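PDB 6VW7: NAD-dependent formate dehydrogenase gamma subunit from Cupriavidus necator, which carries a [2Fe-2S] cluster within the cytosolic formate dehydrogenase FdsABG and probably relays electrons during the NAD-linked oxidation of formate. Local coordinates for residues H82-C87 with A137-G141; C92-A97 with C134-V138; L108-H113 with V121-P125. One frame throughout, in Å; residues are numbered along the deposited sequence.

Interaction 1 (H82-C87 with A137-G141). With FES (Fe2/s2 (inorganic) cluster), chain E.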
loop_
_atom_site.group_PDB
_atom_site.type_symbol
_atom_site.label_atom_id
_atom_site.label_comp_id
_atom_site.label_asym_id
_atom_site.label_seq_id
_atom_site.Cartn_x
_atom_site.Cartn_y
_atom_site.Cartn_z
ATOM N N HIS A 82 -18.256 3.004 17.005
ATOM C CA HIS A 82 -16.888 2.896 16.509
ATOM C C HIS A 82 -16.707 1.586 15.751
ATOM O O HIS A 82 -17.102 0.522 16.240
ATOM C CB HIS A 82 -15.887 2.964 17.661
ATOM C CG HIS A 82 -16.014 4.199 18.491
ATOM N ND1 HIS A 82 -15.552 5.426 18.069
ATOM C CD2 HIS A 82 -16.551 4.397 19.717
ATOM C CE1 HIS A 82 -15.808 6.330 18.996
ATOM N NE2 HIS A 82 -16.413 5.733 20.007
ATOM N N VAL A 83 -16.115 1.666 14.562
ATOM C CA VAL A 83 -15.723 0.492 13.793
ATOM C C VAL A 83 -14.248 0.245 14.076
ATOM O O VAL A 83 -13.386 1.048 13.694
ATOM C CB VAL A 83 -15.972 0.666 12.288
ATOM C CG1 VAL A 83 -15.487 -0.568 11.543
ATOM C CG2 VAL A 83 -17.438 0.905 12.010
ATOM N N VAL A 84 -13.962 -0.855 14.752
ATOM C CA VAL A 84 -12.599 -1.260 15.073
ATOM C C VAL A 84 -12.205 -2.338 14.069
ATOM O O VAL A 84 -12.803 -3.417 14.063
ATOM C CB VAL A 84 -12.496 -1.786 16.511
ATOM C CG1 VAL A 84 -11.072 -2.237 16.808
ATOM C CG2 VAL A 84 -12.941 -0.727 17.494
ATOM N N GLN A 85 -11.234 -2.037 13.196
ATOM C CA GLN A 85 -10.719 -2.982 12.204
ATOM C C GLN A 85 -9.428 -3.600 12.719
ATOM O O GLN A 85 -8.483 -2.874 13.046
ATOM C CB GLN A 85 -10.458 -2.306 10.856
ATOM C CG GLN A 85 -11.675 -1.623 10.257
ATOM C CD GLN A 85 -11.328 -0.853 8.998
ATOM O OE1 GLN A 85 -11.040 -1.446 7.972
ATOM N NE2 GLN A 85 -11.366 0.468 9.071
ATOM N N VAL A 86 -9.389 -4.929 12.776
ATOM C CA VAL A 86 -8.214 -5.690 13.194
ATOM C C VAL A 86 -7.618 -6.362 11.959
ATOM O O VAL A 86 -8.299 -7.135 11.270
ATOM C CB VAL A 86 -8.578 -6.730 14.267
ATOM C CG1 VAL A 86 -7.343 -7.548 14.686
ATOM C CG2 VAL A 86 -9.250 -6.046 15.464
ATOM N N CYS A 87 -6.349 -6.081 11.681
ATOM C CA CYS A 87 -5.715 -6.675 10.512
ATOM C C CYS A 87 -5.511 -8.171 10.711
ATOM O O CYS A 87 -5.051 -8.610 11.768
ATOM C CB CYS A 87 -4.380 -6.009 10.203
ATOM S SG CYS A 87 -3.655 -6.758 8.714
ATOM N N ALA A 137 -1.754 -4.574 13.638
ATOM C CA ALA A 137 -2.284 -3.258 13.339
ATOM C C ALA A 137 -3.791 -3.236 13.557
ATOM O O ALA A 137 -4.484 -4.230 13.311
ATOM C CB ALA A 137 -1.945 -2.857 11.903
ATOM N N VAL A 138 -4.287 -2.098 14.042
ATOM C CA VAL A 138 -5.709 -1.856 14.259
ATOM C C VAL A 138 -6.019 -0.439 13.797
ATOM O O VAL A 138 -5.218 0.476 14.003
ATOM C CB VAL A 138 -6.104 -2.055 15.741
ATOM C CG1 VAL A 138 -7.535 -1.578 15.999
ATOM C CG2 VAL A 138 -5.967 -3.525 16.136
ATOM N N MET A 139 -7.171 -0.263 13.157
ATOM C CA MET A 139 -7.676 1.056 12.803
ATOM C C MET A 139 -9.043 1.268 13.443
ATOM O O MET A 139 -9.915 0.398 13.350
ATOM C CB MET A 139 -7.788 1.224 11.282
ATOM C CG MET A 139 -8.170 2.668 10.844
ATOM S SD MET A 139 -7.983 2.858 9.051
ATOM C CE MET A 139 -6.578 3.940 8.954
ATOM N N VAL A 140 -9.230 2.421 14.080
ATOM C CA VAL A 140 -10.519 2.812 14.642
ATOM C C VAL A 140 -10.924 4.111 13.965
ATOM O O VAL A 140 -10.285 5.154 14.166
ATOM C CB VAL A 140 -10.478 2.969 16.165
ATOM C CG1 VAL A 140 -11.885 3.226 16.684
ATOM C CG2 VAL A 140 -9.879 1.726 16.809
ATOM N N GLY A 141 -11.976 4.046 13.158
ATOM C CA GLY A 141 -12.329 5.148 12.298
ATOM C C GLY A 141 -11.220 5.309 11.286
ATOM O O GLY A 141 -11.064 4.484 10.383
HETATM FE FE1 FES E . -1.360 -6.091 8.765
HETATM FE FE2 FES E . -0.096 -5.148 6.576
HETATM S S1 FES E . -0.879 -3.968 8.305
HETATM S S2 FES E . -0.420 -7.286 7.199
HETATM O O HOH W 1 -12.616 1.842 11.171
HETATM O O HOH W 2 -3.638 -6.936 13.704
#

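Interaction 2 (C92-A97 with C134-V138). With FES (Fe2/s2 (inorganic) cluster), chain E.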
loop_
_atom_site.group_PDB
_atom_site.type_symbol
_atom_site.label_atom_id
_atom_site.label_comp_id
_atom_site.label_asym_id
_atom_site.label_seq_id
_atom_site.Cartn_x
_atom_site.Cartn_y
_atom_site.Cartn_z
ATOM N N CYS A 92 0.881 -9.002 9.903
ATOM C CA CYS A 92 0.362 -8.957 11.264
ATOM C C CYS A 92 0.217 -10.347 11.869
ATOM O O CYS A 92 0.405 -10.505 13.080
ATOM C CB CYS A 92 -0.947 -8.186 11.293
ATOM S SG CYS A 92 -0.608 -6.434 11.075
ATOM N N GLN A 93 -0.138 -11.356 11.061
ATOM C CA GLN A 93 -0.154 -12.736 11.549
ATOM C C GLN A 93 1.180 -13.131 12.151
ATOM O O GLN A 93 1.227 -13.830 13.172
ATOM C CB GLN A 93 -0.479 -13.714 10.423
ATOM C CG GLN A 93 -1.914 -13.769 9.978
ATOM C CD GLN A 93 -2.051 -14.558 8.697
ATOM O OE1 GLN A 93 -1.220 -15.434 8.396
ATOM N NE2 GLN A 93 -3.061 -14.224 7.906
ATOM N N SER A 94 2.275 -12.759 11.476
ATOM C CA SER A 94 3.613 -13.168 11.888
ATOM C C SER A 94 4.014 -12.589 13.235
ATOM O O SER A 94 4.971 -13.081 13.845
ATOM C CB SER A 94 4.628 -12.786 10.811
ATOM O OG SER A 94 4.971 -11.424 10.884
ATOM N N VAL A 95 3.328 -11.546 13.700
ATOM C CA VAL A 95 3.627 -10.967 15.005
ATOM C C VAL A 95 2.409 -11.001 15.922
ATOM O O VAL A 95 2.300 -10.189 16.845
ATOM C CB VAL A 95 4.167 -9.532 14.861
ATOM C CG1 VAL A 95 5.563 -9.568 14.223
ATOM C CG2 VAL A 95 3.183 -8.651 14.062
ATOM N N GLY A 96 1.496 -11.931 15.690
ATOM C CA GLY A 96 0.471 -12.255 16.657
ATOM C C GLY A 96 -0.953 -11.811 16.370
ATOM O O GLY A 96 -1.761 -11.754 17.312
ATOM N N ALA A 97 -1.293 -11.509 15.114
ATOM C CA ALA A 97 -2.646 -11.026 14.821
ATOM C C ALA A 97 -3.714 -12.052 15.189
ATOM O O ALA A 97 -4.836 -11.674 15.537
ATOM C CB ALA A 97 -2.778 -10.641 13.343
ATOM N N CYS A 134 4.890 -2.693 11.710
ATOM C CA CYS A 134 4.641 -2.303 13.094
ATOM C C CYS A 134 3.316 -2.873 13.581
ATOM O O CYS A 134 2.576 -2.231 14.332
ATOM C CB CYS A 134 4.688 -0.784 13.259
ATOM S SG CYS A 134 3.431 0.152 12.361
ATOM N N GLY A 135 3.015 -4.102 13.173
ATOM C CA GLY A 135 1.810 -4.766 13.608
ATOM C C GLY A 135 1.978 -5.424 14.958
ATOM O O GLY A 135 3.035 -5.316 15.589
ATOM N N PRO A 136 0.930 -6.113 15.443
ATOM C CA PRO A 136 -0.400 -6.202 14.829
ATOM C C PRO A 136 -1.077 -4.828 14.754
ATOM O O PRO A 136 -0.939 -4.004 15.670
ATOM C CB PRO A 136 -1.168 -7.140 15.770
ATOM C CG PRO A 136 -0.111 -7.910 16.481
ATOM C CD PRO A 136 1.029 -6.954 16.647
ATOM N N ALA A 137 -1.754 -4.574 13.638
ATOM C CA ALA A 137 -2.284 -3.258 13.339
ATOM C C ALA A 137 -3.791 -3.236 13.557
ATOM O O ALA A 137 -4.484 -4.230 13.311
ATOM C CB ALA A 137 -1.945 -2.857 11.903
ATOM N N VAL A 138 -4.287 -2.098 14.042
ATOM C CA VAL A 138 -5.709 -1.856 14.259
ATOM C C VAL A 138 -6.019 -0.439 13.797
ATOM O O VAL A 138 -5.218 0.476 14.003
ATOM C CB VAL A 138 -6.104 -2.055 15.741
ATOM C CG1 VAL A 138 -7.535 -1.578 15.999
ATOM C CG2 VAL A 138 -5.967 -3.525 16.136
HETATM FE FE1 FES E . -1.360 -6.091 8.765
HETATM FE FE2 FES E . -0.096 -5.148 6.576
HETATM S S1 FES E . -0.879 -3.968 8.305
HETATM S S2 FES E . -0.420 -7.286 7.199
#

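Interaction 3 (L108-H113 with V121-P125)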
loop_
_atom_site.group_PDB
_atom_site.type_symbol
_atom_site.label_atom_id
_atom_site.label_comp_id
_atom_site.label_asym_id
_atom_site.label_seq_id
_atom_site.Cartn_x
_atom_site.Cartn_y
_atom_site.Cartn_z
ATOM N N LEU A 108 -14.725 -8.118 23.706
ATOM C CA LEU A 108 -15.923 -7.437 23.229
ATOM C C LEU A 108 -17.179 -8.299 23.295
ATOM O O LEU A 108 -18.284 -7.757 23.239
ATOM C CB LEU A 108 -15.705 -6.953 21.794
ATOM C CG LEU A 108 -14.568 -5.939 21.663
ATOM C CD1 LEU A 108 -14.232 -5.699 20.201
ATOM C CD2 LEU A 108 -14.922 -4.630 22.367
ATOM N N GLY A 109 -17.043 -9.620 23.375
ATOM C CA GLY A 109 -18.210 -10.477 23.432
ATOM C C GLY A 109 -18.947 -10.661 22.127
ATOM O O GLY A 109 -20.129 -11.013 22.144
ATOM N N CYS A 110 -18.290 -10.437 20.992
ATOM C CA CYS A 110 -18.928 -10.612 19.696
ATOM C C CYS A 110 -17.874 -11.028 18.683
ATOM O O CYS A 110 -16.674 -10.835 18.894
ATOM C CB CYS A 110 -19.645 -9.333 19.237
ATOM S SG CYS A 110 -18.539 -7.962 18.795
ATOM N N GLY A 111 -18.336 -11.609 17.577
ATOM C CA GLY A 111 -17.450 -12.025 16.514
ATOM C C GLY A 111 -17.190 -10.917 15.511
ATOM O O GLY A 111 -17.660 -9.787 15.645
ATOM N N PHE A 112 -16.426 -11.267 14.476
ATOM C CA PHE A 112 -16.195 -10.352 13.370
ATOM C C PHE A 112 -17.497 -10.086 12.624
ATOM O O PHE A 112 -18.407 -10.921 12.596
ATOM C CB PHE A 112 -15.147 -10.915 12.408
ATOM C CG PHE A 112 -13.733 -10.689 12.854
ATOM C CD1 PHE A 112 -13.157 -9.430 12.760
ATOM C CD2 PHE A 112 -12.978 -11.730 13.362
ATOM C CE1 PHE A 112 -11.854 -9.213 13.171
ATOM C CE2 PHE A 112 -11.674 -11.522 13.767
ATOM C CZ PHE A 112 -11.111 -10.260 13.672
ATOM N N HIS A 113 -17.585 -8.895 12.036
ATOM C CA HIS A 113 -18.786 -8.414 11.358
ATOM C C HIS A 113 -19.965 -8.258 12.319
ATOM O O HIS A 113 -21.116 -8.177 11.883
ATOM C CB HIS A 113 -19.180 -9.322 10.185
ATOM C CG HIS A 113 -18.050 -9.641 9.253
ATOM N ND1 HIS A 113 -17.439 -8.689 8.466
ATOM C CD2 HIS A 113 -17.430 -10.812 8.977
ATOM C CE1 HIS A 113 -16.484 -9.259 7.751
ATOM N NE2 HIS A 113 -16.459 -10.547 8.042
ATOM N N VAL A 121 -19.088 -0.658 19.763
ATOM C CA VAL A 121 -18.006 -1.116 18.903
ATOM C C VAL A 121 -18.559 -2.105 17.888
ATOM O O VAL A 121 -19.302 -3.024 18.248
ATOM C CB VAL A 121 -16.867 -1.764 19.716
ATOM C CG1 VAL A 121 -15.888 -2.509 18.789
ATOM C CG2 VAL A 121 -16.133 -0.716 20.525
ATOM N N THR A 122 -18.205 -1.906 16.622
ATOM C CA THR A 122 -18.369 -2.913 15.577
ATOM C C THR A 122 -16.988 -3.458 15.236
ATOM O O THR A 122 -16.085 -2.691 14.881
ATOM C CB THR A 122 -19.040 -2.328 14.331
ATOM O OG1 THR A 122 -20.403 -1.994 14.631
ATOM C CG2 THR A 122 -19.007 -3.323 13.182
ATOM N N LEU A 123 -16.831 -4.774 15.346
ATOM C CA LEU A 123 -15.562 -5.450 15.096
ATOM C C LEU A 123 -15.531 -5.954 13.655
ATOM O O LEU A 123 -16.405 -6.727 13.248
ATOM C CB LEU A 123 -15.382 -6.605 16.077
ATOM C CG LEU A 123 -14.076 -7.391 16.010
ATOM C CD1 LEU A 123 -12.917 -6.479 16.353
ATOM C CD2 LEU A 123 -14.159 -8.561 16.971
ATOM N N GLU A 124 -14.540 -5.502 12.881
ATOM C CA GLU A 124 -14.390 -5.867 11.477
ATOM C C GLU A 124 -12.976 -6.350 11.190
ATOM O O GLU A 124 -12.012 -5.813 11.753
ATOM C CB GLU A 124 -14.693 -4.671 10.562
ATOM C CG GLU A 124 -16.121 -4.154 10.627
ATOM C CD GLU A 124 -17.082 -4.945 9.751
ATOM O OE1 GLU A 124 -16.675 -5.964 9.145
ATOM O OE2 GLU A 124 -18.258 -4.534 9.668
ATOM N N PRO A 125 -12.808 -7.334 10.306
ATOM C CA PRO A 125 -11.467 -7.657 9.828
ATOM C C PRO A 125 -11.074 -6.697 8.718
ATOM O O PRO A 125 -11.915 -6.128 8.019
ATOM C CB PRO A 125 -11.613 -9.096 9.310
ATOM C CG PRO A 125 -13.015 -9.121 8.758
ATOM C CD PRO A 125 -13.836 -8.124 9.602
#

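Interaction 1 (H82-C87 with A137-G141)
The flat carboxamide of Gln85 lies beside the thioether of Met139, its NE2 4.1 Å from Met139 SD, and the two side chains run the same way off one face of the sheet. The same NE2 donates to water 1 at 2.8 Å, and that water donates in turn to Val83 O and Gly141 O, so the amide nitrogen is tied to both segments by one water. The backbones form an antiparallel pair in the thioredoxin-like fold, with 167° between the directions of strands 82-87 and 138-140. Gln85 and Met139 are the hydrogen-bonded pair: Gln85 N reaches Met139 O at 2.8 Å and Met139 N reaches Gln85 O at 2.9 Å. Val84 with Val140 and Val86 with Val138 are the flanking non-hydrogen-bonded pairs, which puts all four valines on the other face. There Val84 CG1 meets Val138 CG1 at 3.7 Å, while CG2 of Val84 lies alongside CG2 of Val140. Helices 97-108 and 150-160 cover this valine surface through Leu100, Phe153, Leu156 and Leu160. On the amide face, Met139 packs against Leu129 and against Pro229 of the beta subunit, so at Met139 this face also meets the partner chain. Toward the cluster, Cys87 N donates to Ala137 O at 3.1 Å in a nearly straight bond (171°), and water 2 links the carbonyl oxygens of the same two residues. This bond fixes the backbone just where the first cluster ligand departs. With SG anti to the backbone N (chi1 -179°), the Cys87 thiolate is carried beyond the strand end to the cluster iron FE1, which it binds at an SG-FE1 distance of 2.4 Å.

Interaction 2 (C92-A97 with C134-V138)
Pro136 buries the most surface here, its CG and CD set against the turn that follows helix 90-94: CG lies 3.3 Å from Val95 O, and CD lies 3.8 Å from Val95 CG2. The peptide bond preceding Pro136 is cis. Val95 directs its CG2 branch at this very peptide and comes within 3.6 Å of Gly135 C. No hydrogen bond crosses between the segments, so the fit rests on shape. Cys92 buries more than Val95 and less than Pro136. Its SG stands anti to its own carbonyl carbon (chi1 -73°), a rotation that brings the sulfur over the chain at Gly135, Pro136 and Ala137, 3.4 Å from Ala137 N, while it binds the iron FE1 at an SG-FE1 distance of 2.5 Å. Cys87 SG holds the same iron. The helix closes in a Schellman motif with Gly96 as its positive-phi C-prime residue: Gly96 N donates to Gln93 O, and Cys92 O accepts from Ala97 N at 2.8 Å. Cys92 O also accepts from Val95 N, the two donors coming from opposite faces of its plane, which fixes the backbone of the ligand itself. Beyond the pair, Val95 also packs on Gly346 of the beta subunit. A cis-proline just ahead of an antiparallel strand, facing a cysteine in a short helix, recalls the cis-proline loop of thioredoxins; here it borders the [2Fe-2S] site of a thioredoxin-like ferredoxin.

Interaction 3 (L108-H113 with V121-P125)
Glu124 OE1 accepts a hydrogen bond from His113 ND1 at 2.9 Å, with a bent N-H...O angle of 132°. The histidine approaches the syn side of OE1, somewhat out of the carboxylate plane, and the imidazole and carboxylate planes are turned 72° apart. Glu124 OE2 is taken by a salt bridge to Arg75, so the carboxylate is held at both oxygens, and the two basic partners would be expected to favour its charged form. The contact belongs to the beta-alpha-beta part of the thioredoxin-like fold: residues 108-113 lead out of helix 97-108 toward the edge strand 114-115, and strand 121-126 returns parallel to strand 82-87. A weak backbone bond lies beside it, His113 N meeting Leu123 O at 2.7 Å. Pro125 fits between two rings. Its CD lies 3.4 Å from His113 CE1, which it meets crosswise, and 3.5 Å from Phe112 CD1, where proline and phenylalanine slide past each other in opposite directions. The Phe112 ring has Leu123 CD2 over one face and Glu124 CA at its edge, in plane; Ala101 and Gln105 of helix 97-108 also touch it. Leu123 buries more surface than any other residue of the pair. With CG anti to the backbone N (chi1 -177°), it places CG 3.9 Å from Phe112 CD1, and its methyls diverge, CD2 toward the loop and CD1 toward Leu108. At the helix end, Leu108 CD1 touches Val121 CG1 at 3.9 Å and Leu123 CD1 at 4.1 Å, joining this packing to Phe153 and Val157 of helix 150-160. Cys110 O is buried without a polar partner in the model; facing it from the strand is the methyl Leu123 CD2, 3.9 Å away.

From the N terminus, the helical region gives way to strand 82-87, the first half of interaction 1. The chain then passes through 92-97, which opens interaction 2, and along helix 97-108 into 108-113. Interaction 3 closes first, over a short excursion through the edge strand 114-115, when strand 121-126 returns beside 82-87. After the cluster loop, 134-138 closes interaction 2 and 137-141 closes interaction 1. Interaction 3 is thus nested inside both larger loops, while interactions 1 and 2 end on a shared stretch, Ala137 and Val138. Strand 82-87 joins interactions 1 and 3 as one sheet, and the cluster iron FE1, bound by Cys87 and Cys92, joins interactions 1 and 2.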